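PDB 2FJK: fructose-bisphosphate aldolase from Thermus caldophilus, which belongs to the class II fructose-bisphosphate aldolases, enzymes built on a TIM-barrel fold, and is modelled with 1,3-dihydroxyacetonephosphate in its pocket. Local coordinates for residues Asp107-Val119 and Glu156-Asp168. Sequence-based numbering, arbitrary orientation.
Sequences DFETNVRETKRVV and EEARIFMERTGAD
F108 and F161 plug into each other's helices, a reciprocal knobs-into-holes pairing of two outer helices of the TIM barrel, 108-124 and 155-164, which flank strand 128-133. The axes of the two short segments come within 9.8 Å at 38°, both helices running in the same general direction. F108, its CG anti to the backbone N (chi1 -164°), drops its ring among E157, I160, F161 and R164, where CE1 lies 3.7 Å from F161 CB and the methyl CG2 of I160 meets the ring edge. F161 returns the arrangement, entering among F108, N111, V112 and T115; the two ring planes are inclined at 57°, with their centroids 5.8 Å apart. At the rim of F161, N111 OD1 approaches CZ to 3.1 Å near the ring plane, with the amide turned steeply against the ring, while N111 ND2 is tied to E132 O on the strand beneath. The methyl CG2 of T165 sits above one face of the F161 ring, nearer its edge than its centre.

V112 divides its branches: CG2 touches the edge of F161, whereas CG1 packs over one face of the R164 guanidinium. That group, bent round at chi3, forms an exposed salt bridge to E109, whose OE2 takes NH1 at 2.7 Å on its syn side; NH1 and NH2 both also make weak bonds to E109 OE1. The carboxylate meets the guanidinium edge-on, the two planes only moderately inclined. Past the C-terminal end of helix 155-164, the two methyls of V119 meet the G166-A167 backbone, CG2 reaching A167 N and CG1 pressed tightly to G166 CA at 3.5 Å.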
# COMPACT_ATOMS: atom_id res chain seq x y z
N ASP A 107 -4.67 -36.78 16.71
CA ASP A 107 -3.63 -37.78 16.94
C ASP A 107 -2.37 -37.31 16.21
O ASP A 107 -2.44 -36.44 15.33
CB ASP A 107 -4.06 -39.16 16.43
CG ASP A 107 -4.73 -39.10 15.08
OD1 ASP A 107 -4.22 -38.37 14.21
OD2 ASP A 107 -5.76 -39.79 14.88
N PHE A 108 -1.23 -37.88 16.59
CA PHE A 108 0.05 -37.50 16.00
C PHE A 108 0.11 -37.48 14.48
O PHE A 108 0.59 -36.52 13.89
CB PHE A 108 1.16 -38.42 16.53
CG PHE A 108 2.54 -37.88 16.30
CD1 PHE A 108 3.01 -36.80 17.05
CD2 PHE A 108 3.38 -38.45 15.35
CE1 PHE A 108 4.29 -36.30 16.85
CE2 PHE A 108 4.67 -37.96 15.14
CZ PHE A 108 5.12 -36.88 15.89
N GLU A 109 -0.35 -38.55 13.83
CA GLU A 109 -0.29 -38.62 12.38
C GLU A 109 -1.12 -37.54 11.69
O GLU A 109 -0.69 -36.98 10.68
CB GLU A 109 -0.74 -40.00 11.88
CG GLU A 109 0.25 -41.13 12.16
CD GLU A 109 1.62 -40.88 11.56
OE1 GLU A 109 1.69 -40.55 10.35
OE2 GLU A 109 2.63 -41.00 12.29
N THR A 110 -2.30 -37.25 12.22
CA THR A 110 -3.15 -36.22 11.63
C THR A 110 -2.54 -34.83 11.85
O THR A 110 -2.64 -33.96 10.99
CB THR A 110 -4.57 -36.26 12.22
OG1 THR A 110 -5.13 -37.56 12.00
CG2 THR A 110 -5.47 -35.21 11.54
N ASN A 111 -1.91 -34.64 13.01
CA ASN A 111 -1.28 -33.36 13.34
C ASN A 111 -0.17 -33.15 12.33
O ASN A 111 -0.13 -32.13 11.64
CB ASN A 111 -0.69 -33.41 14.75
CG ASN A 111 -0.28 -32.04 15.26
OD1 ASN A 111 -0.08 -31.10 14.49
ND2 ASN A 111 -0.15 -31.92 16.58
N VAL A 112 0.72 -34.14 12.24
CA VAL A 112 1.84 -34.12 11.31
C VAL A 112 1.34 -33.87 9.89
O VAL A 112 1.89 -33.04 9.17
CB VAL A 112 2.61 -35.45 11.32
CG1 VAL A 112 3.57 -35.50 10.14
CG2 VAL A 112 3.37 -35.60 12.63
N ARG A 113 0.30 -34.60 9.50
CA ARG A 113 -0.27 -34.46 8.16
C ARG A 113 -0.73 -33.03 7.88
O ARG A 113 -0.31 -32.41 6.91
CB ARG A 113 -1.46 -35.40 8.01
CG ARG A 113 -2.17 -35.29 6.67
CD ARG A 113 -3.56 -35.89 6.79
NE ARG A 113 -3.52 -37.18 7.46
CZ ARG A 113 -4.52 -37.69 8.17
NH1 ARG A 113 -5.66 -37.01 8.30
NH2 ARG A 113 -4.38 -38.87 8.76
N GLU A 114 -1.60 -32.52 8.74
CA GLU A 114 -2.13 -31.17 8.59
C GLU A 114 -1.00 -30.13 8.62
O GLU A 114 -0.90 -29.29 7.74
CB GLU A 114 -3.14 -30.88 9.70
CG GLU A 114 -4.45 -31.64 9.59
CD GLU A 114 -5.37 -31.05 8.55
OE1 GLU A 114 -5.49 -29.81 8.50
OE2 GLU A 114 -5.99 -31.82 7.78
N THR A 115 -0.16 -30.19 9.65
CA THR A 115 0.95 -29.26 9.81
C THR A 115 1.86 -29.23 8.58
O THR A 115 2.18 -28.15 8.06
CB THR A 115 1.80 -29.62 11.06
OG1 THR A 115 0.98 -29.50 12.23
CG2 THR A 115 3.01 -28.71 11.19
N LYS A 116 2.25 -30.42 8.12
CA LYS A 116 3.12 -30.55 6.96
C LYS A 116 2.52 -29.88 5.73
O LYS A 116 3.23 -29.26 4.94
CB LYS A 116 3.38 -32.03 6.67
CG LYS A 116 4.48 -32.29 5.67
CD LYS A 116 4.53 -33.77 5.31
CE LYS A 116 5.55 -34.07 4.22
NZ LYS A 116 5.27 -35.39 3.59
N ARG A 117 1.22 -30.03 5.56
CA ARG A 117 0.52 -29.43 4.43
C ARG A 117 0.64 -27.90 4.51
O ARG A 117 0.71 -27.21 3.50
CB ARG A 117 -0.95 -29.82 4.45
CG ARG A 117 -1.73 -29.35 3.24
CD ARG A 117 -3.22 -29.59 3.43
NE ARG A 117 -3.95 -29.45 2.18
CZ ARG A 117 -5.27 -29.37 2.09
NH1 ARG A 117 -6.01 -29.43 3.19
NH2 ARG A 117 -5.85 -29.24 0.91
N VAL A 118 0.64 -27.39 5.74
CA VAL A 118 0.74 -25.96 5.98
C VAL A 118 2.14 -25.46 5.70
O VAL A 118 2.32 -24.37 5.17
CB VAL A 118 0.34 -25.61 7.45
CG1 VAL A 118 0.78 -24.18 7.79
CG2 VAL A 118 -1.17 -25.75 7.62
N VAL A 119 3.13 -26.25 6.06
CA VAL A 119 4.53 -25.87 5.85
C VAL A 119 4.82 -25.74 4.36
O VAL A 119 5.52 -24.83 3.93
CB VAL A 119 5.50 -26.91 6.46
CG1 VAL A 119 6.94 -26.63 6.01
CG2 VAL A 119 5.42 -26.87 7.97
N GLU A 156 10.85 -36.56 22.79
CA GLU A 156 11.09 -37.43 21.64
C GLU A 156 10.08 -37.16 20.54
O GLU A 156 10.44 -37.05 19.37
CB GLU A 156 10.99 -38.90 22.05
CG GLU A 156 12.29 -39.51 22.51
CD GLU A 156 12.91 -38.76 23.66
OE1 GLU A 156 12.14 -38.29 24.54
OE2 GLU A 156 14.16 -38.65 23.71
N GLU A 157 8.82 -37.06 20.92
CA GLU A 157 7.76 -36.78 19.96
C GLU A 157 8.01 -35.44 19.29
O GLU A 157 7.77 -35.28 18.09
CB GLU A 157 6.39 -36.73 20.65
CG GLU A 157 5.79 -38.08 20.95
CD GLU A 157 4.39 -37.95 21.53
OE1 GLU A 157 3.58 -37.20 20.95
OE2 GLU A 157 4.11 -38.61 22.56
N ALA A 158 8.50 -34.49 20.07
CA ALA A 158 8.78 -33.15 19.57
C ALA A 158 9.77 -33.17 18.41
O ALA A 158 9.49 -32.62 17.35
CB ALA A 158 9.31 -32.27 20.71
N ARG A 159 10.92 -33.81 18.61
CA ARG A 159 11.93 -33.88 17.56
C ARG A 159 11.34 -34.49 16.30
O ARG A 159 11.52 -33.97 15.19
CB ARG A 159 13.12 -34.73 18.01
CG ARG A 159 14.18 -34.90 16.92
CD ARG A 159 15.14 -36.03 17.24
NE ARG A 159 15.83 -35.83 18.51
CZ ARG A 159 16.79 -36.63 18.97
NH1 ARG A 159 17.18 -37.69 18.26
NH2 ARG A 159 17.36 -36.38 20.14
N ILE A 160 10.65 -35.62 16.47
CA ILE A 160 10.04 -36.33 15.36
C ILE A 160 8.98 -35.49 14.65
O ILE A 160 8.92 -35.48 13.42
CB ILE A 160 9.41 -37.65 15.83
CG1 ILE A 160 10.49 -38.55 16.44
CG2 ILE A 160 8.75 -38.35 14.65
CD1 ILE A 160 9.95 -39.82 17.06
N PHE A 161 8.15 -34.81 15.43
CA PHE A 161 7.10 -33.97 14.87
C PHE A 161 7.76 -32.89 14.01
O PHE A 161 7.37 -32.68 12.86
CB PHE A 161 6.29 -33.32 16.00
CG PHE A 161 5.16 -32.45 15.52
CD1 PHE A 161 4.09 -32.99 14.82
CD2 PHE A 161 5.15 -31.09 15.81
CE1 PHE A 161 3.03 -32.20 14.40
CE2 PHE A 161 4.09 -30.27 15.40
CZ PHE A 161 3.02 -30.83 14.70
N MSE A 162 8.76 -32.23 14.58
CA MSE A 162 9.49 -31.17 13.90
C MSE A 162 10.23 -31.65 12.65
O MSE A 162 10.36 -30.90 11.68
CB MSE A 162 10.47 -30.51 14.87
CG MSE A 162 9.80 -29.62 15.90
SE MSE A 162 8.78 -28.21 15.05
CE MSE A 162 10.16 -26.84 15.05
N GLU A 163 10.71 -32.88 12.65
CA GLU A 163 11.41 -33.40 11.49
C GLU A 163 10.45 -33.82 10.37
O GLU A 163 10.69 -33.51 9.20
CB GLU A 163 12.32 -34.57 11.89
CG GLU A 163 13.58 -34.12 12.64
CD GLU A 163 14.41 -35.28 13.18
OE1 GLU A 163 15.53 -35.02 13.67
OE2 GLU A 163 13.94 -36.44 13.13
N ARG A 164 9.36 -34.50 10.72
CA ARG A 164 8.39 -34.95 9.72
C ARG A 164 7.67 -33.76 9.08
O ARG A 164 7.23 -33.83 7.93
CB ARG A 164 7.39 -35.92 10.34
CG ARG A 164 8.02 -36.99 11.21
CD ARG A 164 7.19 -38.26 11.23
NE ARG A 164 6.26 -38.31 10.11
CZ ARG A 164 5.11 -38.98 10.12
NH1 ARG A 164 4.75 -39.66 11.20
NH2 ARG A 164 4.33 -38.97 9.05
N THR A 165 7.50 -32.68 9.85
CA THR A 165 6.87 -31.48 9.32
C THR A 165 8.04 -30.52 9.09
O THR A 165 9.11 -30.71 9.66
CB THR A 165 5.91 -30.83 10.34
OG1 THR A 165 6.66 -30.28 11.43
CG2 THR A 165 4.92 -31.84 10.88
N GLY A 166 7.86 -29.51 8.26
CA GLY A 166 8.96 -28.58 8.04
C GLY A 166 8.83 -27.36 8.93
O GLY A 166 9.44 -26.32 8.66
N ALA A 167 8.04 -27.47 10.00
CA ALA A 167 7.83 -26.34 10.90
C ALA A 167 9.13 -25.66 11.33
O ALA A 167 10.18 -26.29 11.43
CB ALA A 167 7.02 -26.78 12.12
N ASP A 168 9.03 -24.36 11.59
CA ASP A 168 10.17 -23.55 11.98
C ASP A 168 10.28 -23.24 13.48
O ASP A 168 11.37 -22.98 13.96
CB ASP A 168 10.11 -22.22 11.22
CG ASP A 168 9.96 -22.40 9.73
OD1 ASP A 168 10.93 -22.83 9.09
OD2 ASP A 168 8.86 -22.12 9.21